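Local atomic coordinates of putative DNA binding protein (Bacteroides thetaiotaomicron VPI-5482, PDB entry 3HTN), a protein that binds metal ions and may also bind DNA, though its biological role is not established. Residues E27-L32 with L94-T99; T56-N61 with H111-I116; K70-Q75 with V100-Y105. One frame throughout, in Å; residues are numbered along the deposited sequence.

Contact 1 of 3, residues E27-L32 with L94-T99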
loop_
_atom_site.group_PDB
_atom_site.type_symbol
_atom_site.label_atom_id
_atom_site.label_comp_id
_atom_site.label_asym_id
_atom_site.label_seq_id
_atom_site.Cartn_x
_atom_site.Cartn_y
_atom_site.Cartn_z
ATOM N N GLU A 27 3.660 -15.295 14.632
ATOM C CA GLU A 27 3.511 -13.869 14.848
ATOM C C GLU A 27 4.366 -13.161 13.787
ATOM O O GLU A 27 5.595 -13.319 13.740
ATOM C CB GLU A 27 3.862 -13.477 16.292
ATOM C CG GLU A 27 3.246 -12.142 16.684
ATOM C CD GLU A 27 3.994 -10.988 16.112
ATOM O OE1 GLU A 27 5.167 -10.821 16.501
ATOM O OE2 GLU A 27 3.427 -10.296 15.268
ATOM N N ILE A 28 3.687 -12.376 12.962
ATOM C CA ILE A 28 4.281 -11.811 11.735
ATOM C C ILE A 28 5.394 -10.790 11.974
ATOM O O ILE A 28 6.387 -10.741 11.232
ATOM C CB ILE A 28 3.158 -11.216 10.864
ATOM C CG1 ILE A 28 2.260 -12.342 10.343
ATOM C CG2 ILE A 28 3.709 -10.388 9.691
ATOM C CD1 ILE A 28 0.953 -11.861 9.714
ATOM N N VAL A 29 5.234 -9.966 13.007
ATOM C CA VAL A 29 6.203 -8.913 13.287
ATOM C C VAL A 29 7.517 -9.523 13.771
ATOM O O VAL A 29 8.582 -9.178 13.263
ATOM C CB VAL A 29 5.634 -7.858 14.262
ATOM C CG1 VAL A 29 6.714 -6.833 14.602
ATOM C CG2 VAL A 29 4.391 -7.200 13.677
ATOM N N LYS A 30 7.425 -10.490 14.685
ATOM C CA LYS A 30 8.573 -11.251 15.152
ATOM C C LYS A 30 9.282 -11.922 13.966
ATOM O O LYS A 30 10.502 -11.888 13.862
ATOM C CB LYS A 30 8.115 -12.320 16.145
ATOM C CG LYS A 30 9.228 -13.152 16.817
ATOM C CD LYS A 30 8.640 -14.268 17.660
ATOM C CE LYS A 30 9.725 -15.243 18.137
ATOM N NZ LYS A 30 9.146 -16.402 18.904
ATOM N N ALA A 31 8.505 -12.543 13.088
ATOM C CA ALA A 31 9.066 -13.227 11.936
ATOM C C ALA A 31 9.773 -12.267 10.991
ATOM O O ALA A 31 10.875 -12.539 10.514
ATOM C CB ALA A 31 7.993 -14.028 11.193
ATOM N N LEU A 32 9.141 -11.144 10.699
ATOM C CA LEU A 32 9.780 -10.161 9.807
ATOM C C LEU A 32 11.046 -9.599 10.409
ATOM O O LEU A 32 12.036 -9.392 9.687
ATOM C CB LEU A 32 8.812 -9.049 9.422
ATOM C CG LEU A 32 7.663 -9.473 8.510
ATOM C CD1 LEU A 32 6.560 -8.418 8.488
ATOM C CD2 LEU A 32 8.112 -9.767 7.059
ATOM N N LEU A 94 11.721 -2.058 12.831
ATOM C CA LEU A 94 10.626 -2.101 11.888
ATOM C C LEU A 94 9.557 -1.103 12.299
ATOM O O LEU A 94 9.221 -1.008 13.460
ATOM C CB LEU A 94 9.990 -3.481 11.855
ATOM C CG LEU A 94 10.887 -4.617 11.425
ATOM C CD1 LEU A 94 10.053 -5.896 11.283
ATOM C CD2 LEU A 94 11.574 -4.263 10.144
ATOM N N HIS A 95 9.032 -0.346 11.335
ATOM C CA HIS A 95 7.900 0.529 11.536
ATOM C C HIS A 95 6.855 0.097 10.524
ATOM O O HIS A 95 7.033 0.316 9.343
ATOM C CB HIS A 95 8.316 1.986 11.357
ATOM C CG HIS A 95 7.252 2.969 11.700
ATOM N ND1 HIS A 95 7.273 4.263 11.237
ATOM C CD2 HIS A 95 6.095 2.834 12.400
ATOM C CE1 HIS A 95 6.192 4.896 11.674
ATOM N NE2 HIS A 95 5.473 4.056 12.401
ATOM N N LEU A 96 5.809 -0.553 11.023
ATOM C CA LEU A 96 4.811 -1.201 10.197
ATOM C C LEU A 96 3.439 -0.711 10.569
ATOM O O LEU A 96 3.092 -0.661 11.742
ATOM C CB LEU A 96 4.861 -2.727 10.423
ATOM C CG LEU A 96 6.216 -3.419 10.255
ATOM C CD1 LEU A 96 6.095 -4.920 10.547
ATOM C CD2 LEU A 96 6.789 -3.145 8.855
ATOM N N HIS A 97 2.666 -0.325 9.566
ATOM C CA HIS A 97 1.266 -0.045 9.719
ATOM C C HIS A 97 0.458 -1.070 8.924
ATOM O O HIS A 97 0.997 -1.805 8.091
ATOM C CB HIS A 97 0.949 1.376 9.252
ATOM C CG HIS A 97 1.429 2.455 10.170
ATOM N ND1 HIS A 97 0.948 3.743 10.104
ATOM C CD2 HIS A 97 2.307 2.434 11.201
ATOM C CE1 HIS A 97 1.539 4.470 11.044
ATOM N NE2 HIS A 97 2.317 3.682 11.763
ATOM N N ILE A 98 -0.835 -1.145 9.181
ATOM C CA ILE A 98 -1.627 -2.190 8.596
ATOM C C ILE A 98 -3.061 -1.745 8.458
ATOM O O ILE A 98 -3.540 -0.911 9.231
ATOM C CB ILE A 98 -1.521 -3.468 9.478
ATOM C CG1 ILE A 98 -1.940 -4.759 8.769
ATOM C CG2 ILE A 98 -2.290 -3.309 10.844
ATOM C CD1 ILE A 98 -1.671 -6.019 9.576
ATOM N N THR A 99 -3.737 -2.359 7.478
ATOM C CA THR A 99 -5.133 -2.230 7.220
ATOM C C THR A 99 -5.662 -3.636 7.126
ATOM O O THR A 99 -5.086 -4.478 6.392
ATOM C CB THR A 99 -5.438 -1.478 5.930
ATOM O OG1 THR A 99 -4.648 -0.279 5.883
ATOM C CG2 THR A 99 -6.930 -1.190 5.814
#
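Leu32, Leu94 and Leu96 all carry CG beside the backbone N (chi1 -69°, -62° and -53°), and with these torsions the helix and the strand bring their aliphatic carbons together. CD1 of Leu94 reaches under the helix, lying 3.9 Å from Leu32 CB and 4.1 Å from the carbonyl oxygen Val29 O. Two residues along the strand, Leu96 CD1 fits between the two helical side chains, 4.1 Å from Leu32 CD1 and 4.2 Å from Val29 CG2. The helix starts at Glu27, an N-cap residue whose carboxylate accepts from two backbone amides: Lys30 N to Glu27 OE1 and Val29 N to Glu27 OE2, both at 2.9 Å. Each donor comes from above the carboxylate plane. Glu27 OE2 also accepts from Ala115 N of the strand 107-117, so the cap ties the helix start to the sheet. On the strand, the leucines alternate with His95 and His97, whose NE2 atoms bind nickel. The side chains meet through aliphatic carbons, so van der Waals packing rather than polar bonding holds this interface, and the helix covers the Leu94 and Leu96 face of the strand, whose other face presents His95 and His97 to the metal.

Contact 2 of 3, residues T56-N61 with H111-I116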
loop_
_atom_site.group_PDB
_atom_site.type_symbol
_atom_site.label_atom_id
_atom_site.label_comp_id
_atom_site.label_asym_id
_atom_site.label_seq_id
_atom_site.Cartn_x
_atom_site.Cartn_y
_atom_site.Cartn_z
ATOM N N THR A 56 -2.733 -6.821 17.110
ATOM C CA THR A 56 -2.574 -5.779 18.113
ATOM C C THR A 56 -2.117 -4.509 17.402
ATOM O O THR A 56 -1.080 -4.502 16.725
ATOM C CB THR A 56 -1.590 -6.133 19.213
ATOM O OG1 THR A 56 -1.985 -7.377 19.800
ATOM C CG2 THR A 56 -1.587 -5.039 20.300
ATOM N N LEU A 57 -2.887 -3.437 17.604
ATOM C CA LEU A 57 -2.582 -2.096 17.113
ATOM C C LEU A 57 -2.312 -1.172 18.261
ATOM O O LEU A 57 -2.825 -1.392 19.356
ATOM C CB LEU A 57 -3.748 -1.545 16.298
ATOM C CG LEU A 57 -4.229 -2.375 15.110
ATOM C CD1 LEU A 57 -5.494 -1.754 14.497
ATOM C CD2 LEU A 57 -3.099 -2.584 14.065
ATOM N N ARG A 58 -1.504 -0.142 18.028
ATOM C CA ARG A 58 -1.243 0.904 19.013
ATOM C C ARG A 58 -1.753 2.236 18.521
ATOM O O ARG A 58 -1.468 2.624 17.383
ATOM C CB ARG A 58 0.244 1.040 19.287
ATOM C CG ARG A 58 0.574 2.152 20.272
ATOM C CD ARG A 58 1.957 2.074 20.808
ATOM N NE ARG A 58 2.120 0.930 21.687
ATOM C CZ ARG A 58 3.267 0.530 22.241
ATOM N NH1 ARG A 58 4.402 1.111 21.946
ATOM N NH2 ARG A 58 3.284 -0.503 23.046
ATOM N N PHE A 59 -2.439 2.962 19.403
ATOM C CA PHE A 59 -2.816 4.355 19.138
ATOM C C PHE A 59 -2.129 5.236 20.179
ATOM O O PHE A 59 -2.338 5.107 21.357
ATOM C CB PHE A 59 -4.322 4.579 19.139
ATOM C CG PHE A 59 -4.720 5.879 18.515
ATOM C CD1 PHE A 59 -4.872 5.963 17.149
ATOM C CD2 PHE A 59 -4.936 7.012 19.290
ATOM C CE1 PHE A 59 -5.232 7.174 16.546
ATOM C CE2 PHE A 59 -5.274 8.207 18.666
ATOM C CZ PHE A 59 -5.411 8.260 17.318
ATOM N N PHE A 60 -1.283 6.135 19.686
ATOM C CA PHE A 60 -0.523 7.067 20.512
ATOM C C PHE A 60 -1.179 8.438 20.533
ATOM O O PHE A 60 -1.506 8.968 19.484
ATOM C CB PHE A 60 0.878 7.135 19.957
ATOM C CG PHE A 60 1.754 8.124 20.619
ATOM C CD1 PHE A 60 2.211 7.916 21.884
ATOM C CD2 PHE A 60 2.127 9.278 19.953
ATOM C CE1 PHE A 60 3.058 8.855 22.508
ATOM C CE2 PHE A 60 2.978 10.197 20.552
ATOM C CZ PHE A 60 3.446 9.973 21.830
ATOM N N ASN A 61 -1.380 8.987 21.737
ATOM C CA ASN A 61 -1.958 10.302 21.901
ATOM C C ASN A 61 -0.817 11.276 22.098
ATOM O O ASN A 61 -0.201 11.286 23.164
ATOM C CB ASN A 61 -2.872 10.288 23.117
ATOM C CG ASN A 61 -3.597 11.595 23.323
ATOM O OD1 ASN A 61 -3.067 12.677 23.028
ATOM N ND2 ASN A 61 -4.810 11.509 23.864
ATOM N N HIS A 111 -1.148 1.497 13.572
ATOM C CA HIS A 111 0.235 1.103 13.803
ATOM C C HIS A 111 0.254 -0.309 14.352
ATOM O O HIS A 111 -0.349 -0.590 15.368
ATOM C CB HIS A 111 0.874 2.083 14.768
ATOM C CG HIS A 111 2.182 1.650 15.352
ATOM N ND1 HIS A 111 3.120 0.898 14.680
ATOM C CD2 HIS A 111 2.740 1.970 16.540
ATOM C CE1 HIS A 111 4.187 0.752 15.454
ATOM N NE2 HIS A 111 3.968 1.377 16.591
ATOM N N LEU A 112 0.930 -1.199 13.631
ATOM C CA LEU A 112 0.977 -2.605 13.956
ATOM C C LEU A 112 2.009 -2.950 15.007
ATOM O O LEU A 112 3.193 -2.633 14.845
ATOM C CB LEU A 112 1.320 -3.398 12.689
ATOM C CG LEU A 112 1.513 -4.895 12.832
ATOM C CD1 LEU A 112 0.208 -5.607 13.280
ATOM C CD2 LEU A 112 2.051 -5.469 11.517
ATOM N N LEU A 113 1.577 -3.615 16.074
ATOM C CA LEU A 113 2.500 -4.202 17.062
ATOM C C LEU A 113 2.731 -5.685 16.862
ATOM O O LEU A 113 3.850 -6.166 17.014
ATOM C CB LEU A 113 1.994 -3.996 18.493
ATOM C CG LEU A 113 1.888 -2.543 18.976
ATOM C CD1 LEU A 113 1.558 -2.555 20.465
ATOM C CD2 LEU A 113 3.192 -1.751 18.695
ATOM N N SER A 114 1.669 -6.403 16.537
ATOM C CA SER A 114 1.759 -7.835 16.329
ATOM C C SER A 114 0.537 -8.356 15.620
ATOM O O SER A 114 -0.508 -7.712 15.602
ATOM C CB SER A 114 1.888 -8.551 17.668
ATOM O OG SER A 114 0.736 -8.365 18.468
ATOM N N ALA A 115 0.687 -9.525 15.014
ATOM C CA ALA A 115 -0.415 -10.194 14.349
ATOM C C ALA A 115 -0.049 -11.655 14.192
ATOM O O ALA A 115 1.055 -11.945 13.768
ATOM C CB ALA A 115 -0.720 -9.586 13.003
ATOM N N ILE A 116 -0.974 -12.554 14.503
ATOM C CA ILE A 116 -0.744 -13.995 14.381
ATOM C C ILE A 116 -1.408 -14.502 13.111
ATOM O O ILE A 116 -2.633 -14.434 12.978
ATOM C CB ILE A 116 -1.291 -14.768 15.597
ATOM C CG1 ILE A 116 -0.619 -14.267 16.888
ATOM C CG2 ILE A 116 -1.074 -16.286 15.411
ATOM C CD1 ILE A 116 -1.227 -14.865 18.186
HETATM O O HOH W 1 -1.465 -9.799 18.252
HETATM O O HOH W 2 -2.923 3.113 15.201
#
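Thr56 and Ser114, an antiparallel hydrogen-bonded pair, open the backbone interactions: Thr56 N donates to Ser114 O at 2.8 Å and 172°. Thr56 O takes Leu113 N at 2.9 Å and, weakly, Ser114 N, so that two successive residues face one, a classic beta bulge. Beyond it Arg58 N donates to His111 O at 2.9 Å, and Leu57 CA adds a CA-H...O contact to the same oxygen. A water joins Arg58 O to His111 N. Thr56 OG1 is hydrogen-bonded to Thr71.

Among the side-chain packing contacts, Leu113, its CG beside the backbone N (chi1 -63°), lays CD2 over one face of the Arg58 guanidinium, while Leu113 CD1 is 3.7 Å from Arg58 NH2 and 4.0 Å from Thr56 CG2. Arg58 NE forms a salt bridge with Asp69. With an alanine in place of Leu113, the methyl cover over Arg58 and the contact with Thr56 CG2 would be gone, and the guanidinium would probably be steadied mainly by Asp69. Backbone bonds thus fix the strand that carries His111, a residue seen to bind iron in this protein, while the charge of Arg58 is met by Asp69 and Leu113 covers one guanidinium face with aliphatic carbon.

Contact 3 of 3, residues K70-Q75 with V100-Y105; sequences KTFREQ and VGRSDY. With SO4 (sulfate ion), chain E.
Glu74 and Arg102 form the tight part of this contact. The arginine grips the carboxylate side-on with two nitrogens, Arg102 NE to Glu74 OE2 and Arg102 NH2 to Glu74 OE1, both at 2.9 Å, the first almost straight at 177°. Each oxygen is met on its syn side, and both lie close to the guanidinium plane, although the two flat groups are turned 30° from one another. The arginine chain bends at chi3 (89°), which turns its end back to the acid. Phe72 closes the same cluster: its CD2 is 3.7 Å from Arg102 NH2, with ring and guanidinium planes nearly perpendicular, so that CE2 lies over a guanidinium face while NH2 sits near the plane of the ring, at its edge.

Two separate margins are looser. At one, water 3 donates to Glu74 OE2 and Gln75 O and accepts from Ser103 N, bridging the two segments, whose nearest CA atoms, those of Gln75 and Arg102, are 6.9 Å apart. At the other, a sulfate, probably from the crystallisation liquor, is held by Arg102 NH1 and NH2, the latter 3.0 Å from its O1, and by Lys70 NZ, 2.7 Å from its O4; its presence is consistent with a basic patch that can take an anion.

The contact joins segment 70-75, which includes part of strand 67-72, to segment 100-105, which includes part of strand 91-101 and a type I turn from Arg102 to Tyr105. Leu108 of strand 107-117 lies against both Phe72 and Arg102, Leu57 of strand 54-60 packs on Phe72, and Tyr105 of a second subunit also packs on that ring.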
loop_
_atom_site.group_PDB
_atom_site.type_symbol
_atom_site.label_atom_id
_atom_site.label_comp_id
_atom_site.label_asym_id
_atom_site.label_seq_id
_atom_site.Cartn_x
_atom_site.Cartn_y
_atom_site.Cartn_z
ATOM N N LYS A 70 -4.632 -2.163 21.378
ATOM C CA LYS A 70 -5.865 -2.931 21.263
ATOM C C LYS A 70 -5.637 -4.229 20.500
ATOM O O LYS A 70 -5.114 -4.208 19.380
ATOM C CB LYS A 70 -6.976 -2.124 20.592
ATOM C CG LYS A 70 -8.346 -2.829 20.704
ATOM C CD LYS A 70 -9.490 -1.908 20.393
ATOM C CE LYS A 70 -10.810 -2.632 20.543
ATOM N NZ LYS A 70 -11.962 -1.724 20.424
ATOM N N THR A 71 -6.054 -5.331 21.113
ATOM C CA THR A 71 -5.902 -6.657 20.553
ATOM C C THR A 71 -7.256 -7.159 20.129
ATOM O O THR A 71 -8.177 -7.237 20.917
ATOM C CB THR A 71 -5.260 -7.627 21.540
ATOM O OG1 THR A 71 -3.942 -7.159 21.851
ATOM C CG2 THR A 71 -5.195 -9.069 20.966
ATOM N N PHE A 72 -7.356 -7.494 18.846
ATOM C CA PHE A 72 -8.546 -8.107 18.267
ATOM C C PHE A 72 -8.310 -9.582 18.130
ATOM O O PHE A 72 -7.239 -9.991 17.711
ATOM C CB PHE A 72 -8.810 -7.478 16.901
ATOM C CG PHE A 72 -9.026 -6.001 16.953
ATOM C CD1 PHE A 72 -7.931 -5.125 16.911
ATOM C CD2 PHE A 72 -10.303 -5.481 17.026
ATOM C CE1 PHE A 72 -8.101 -3.764 16.980
ATOM C CE2 PHE A 72 -10.490 -4.091 17.090
ATOM C CZ PHE A 72 -9.363 -3.249 17.064
ATOM N N ARG A 73 -9.299 -10.389 18.506
ATOM C CA ARG A 73 -9.202 -11.833 18.493
ATOM C C ARG A 73 -10.335 -12.394 17.662
ATOM O O ARG A 73 -11.403 -12.724 18.158
ATOM C CB ARG A 73 -9.243 -12.333 19.925
ATOM C CG ARG A 73 -8.011 -11.856 20.677
ATOM C CD ARG A 73 -7.911 -12.493 22.014
ATOM N NE ARG A 73 -8.900 -11.929 22.926
ATOM C CZ ARG A 73 -9.122 -12.379 24.156
ATOM N NH1 ARG A 73 -8.400 -13.362 24.667
ATOM N NH2 ARG A 73 -10.053 -11.822 24.900
ATOM N N GLU A 74 -10.074 -12.442 16.365
ATOM C CA GLU A 74 -11.038 -12.815 15.342
ATOM C C GLU A 74 -10.296 -13.022 14.035
ATOM O O GLU A 74 -9.146 -12.598 13.905
ATOM C CB GLU A 74 -12.065 -11.682 15.189
ATOM C CG GLU A 74 -11.478 -10.379 14.696
ATOM C CD GLU A 74 -12.435 -9.258 14.799
ATOM O OE1 GLU A 74 -12.550 -8.699 15.900
ATOM O OE2 GLU A 74 -13.091 -8.919 13.797
ATOM N N GLN A 75 -10.966 -13.589 13.052
ATOM C CA GLN A 75 -10.360 -13.803 11.757
ATOM C C GLN A 75 -10.393 -12.480 10.988
ATOM O O GLN A 75 -11.418 -11.782 10.969
ATOM C CB GLN A 75 -11.081 -14.899 10.975
ATOM C CG GLN A 75 -10.416 -15.273 9.700
ATOM C CD GLN A 75 -9.057 -15.932 9.885
ATOM O OE1 GLN A 75 -8.743 -16.433 10.966
ATOM N NE2 GLN A 75 -8.276 -16.003 8.818
ATOM N N VAL A 100 -6.705 -3.910 7.887
ATOM C CA VAL A 100 -7.338 -5.212 7.894
ATOM C C VAL A 100 -8.842 -5.121 7.639
ATOM O O VAL A 100 -9.453 -4.101 7.907
ATOM C CB VAL A 100 -7.091 -5.983 9.212
ATOM C CG1 VAL A 100 -5.577 -6.134 9.463
ATOM C CG2 VAL A 100 -7.811 -5.306 10.387
ATOM N N GLY A 101 -9.403 -6.199 7.081
ATOM C CA GLY A 101 -10.836 -6.404 6.933
ATOM C C GLY A 101 -11.349 -7.414 7.911
ATOM O O GLY A 101 -10.744 -8.472 8.116
ATOM N N ARG A 102 -12.490 -7.101 8.498
ATOM C CA ARG A 102 -13.180 -8.017 9.411
ATOM C C ARG A 102 -14.164 -8.854 8.622
ATOM O O ARG A 102 -14.304 -8.688 7.409
ATOM C CB ARG A 102 -13.875 -7.232 10.522
ATOM C CG ARG A 102 -12.942 -6.248 11.196
ATOM C CD ARG A 102 -13.683 -5.420 12.269
ATOM N NE ARG A 102 -13.672 -6.064 13.586
ATOM C CZ ARG A 102 -13.923 -5.447 14.732
ATOM N NH1 ARG A 102 -14.319 -4.202 14.759
ATOM N NH2 ARG A 102 -13.803 -6.090 15.860
ATOM N N SER A 103 -14.855 -9.768 9.298
ATOM C CA SER A 103 -15.780 -10.669 8.614
ATOM C C SER A 103 -16.976 -9.946 8.003
ATOM O O SER A 103 -17.640 -10.499 7.136
ATOM C CB SER A 103 -16.272 -11.770 9.555
ATOM O OG SER A 103 -17.047 -11.216 10.575
ATOM N N ASP A 104 -17.244 -8.717 8.444
ATOM C CA ASP A 104 -18.306 -7.887 7.853
ATOM C C ASP A 104 -17.778 -6.907 6.813
ATOM O O ASP A 104 -18.502 -6.013 6.376
ATOM C CB ASP A 104 -19.095 -7.137 8.939
ATOM C CG ASP A 104 -18.287 -6.104 9.680
ATOM O OD1 ASP A 104 -17.063 -5.982 9.452
ATOM O OD2 ASP A 104 -18.885 -5.400 10.527
ATOM N N TYR A 105 -16.494 -7.069 6.478
ATOM C CA TYR A 105 -15.770 -6.302 5.444
ATOM C C TYR A 105 -15.423 -4.902 5.914
ATOM O O TYR A 105 -14.728 -4.180 5.196
ATOM C CB TYR A 105 -16.489 -6.274 4.073
ATOM C CG TYR A 105 -16.863 -7.663 3.630
ATOM C CD1 TYR A 105 -15.919 -8.514 3.095
ATOM C CD2 TYR A 105 -18.151 -8.144 3.840
ATOM C CE1 TYR A 105 -16.264 -9.816 2.717
ATOM C CE2 TYR A 105 -18.488 -9.439 3.505
ATOM C CZ TYR A 105 -17.539 -10.254 2.926
ATOM O OH TYR A 105 -17.912 -11.542 2.583
HETATM S S SO4 E . -14.528 -3.734 18.700
HETATM O O1 SO4 E . -13.944 -5.043 18.692
HETATM O O2 SO4 E . -15.989 -3.721 18.515
HETATM O O3 SO4 E . -13.921 -2.901 17.644
HETATM O O4 SO4 E . -14.235 -3.124 20.026
HETATM O O HOH W 3 -13.687 -10.643 11.878
#

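How the contacts relate
From the N terminus, helix 28-39 comes first, and contact 1 closes a long loop by setting its start against strand 91-101. Strand 54-60 follows inside that loop and pairs in contact 2 with strand 107-117, so contacts 1 and 2 cross along the chain. Contact 3 joins 70-75 to 100-105, nested within the loop of contact 2 but crossing contact 1. Contacts 1 and 2 meet where Ile28 N lies 2.8 Å from Ala115 O; contacts 2 and 3 meet through neighbouring strands 54-60 and 67-72. Together they tie the helix to the large antiparallel sheet and link its successive strands, out to 67-72, one of its outermost strands within the chain.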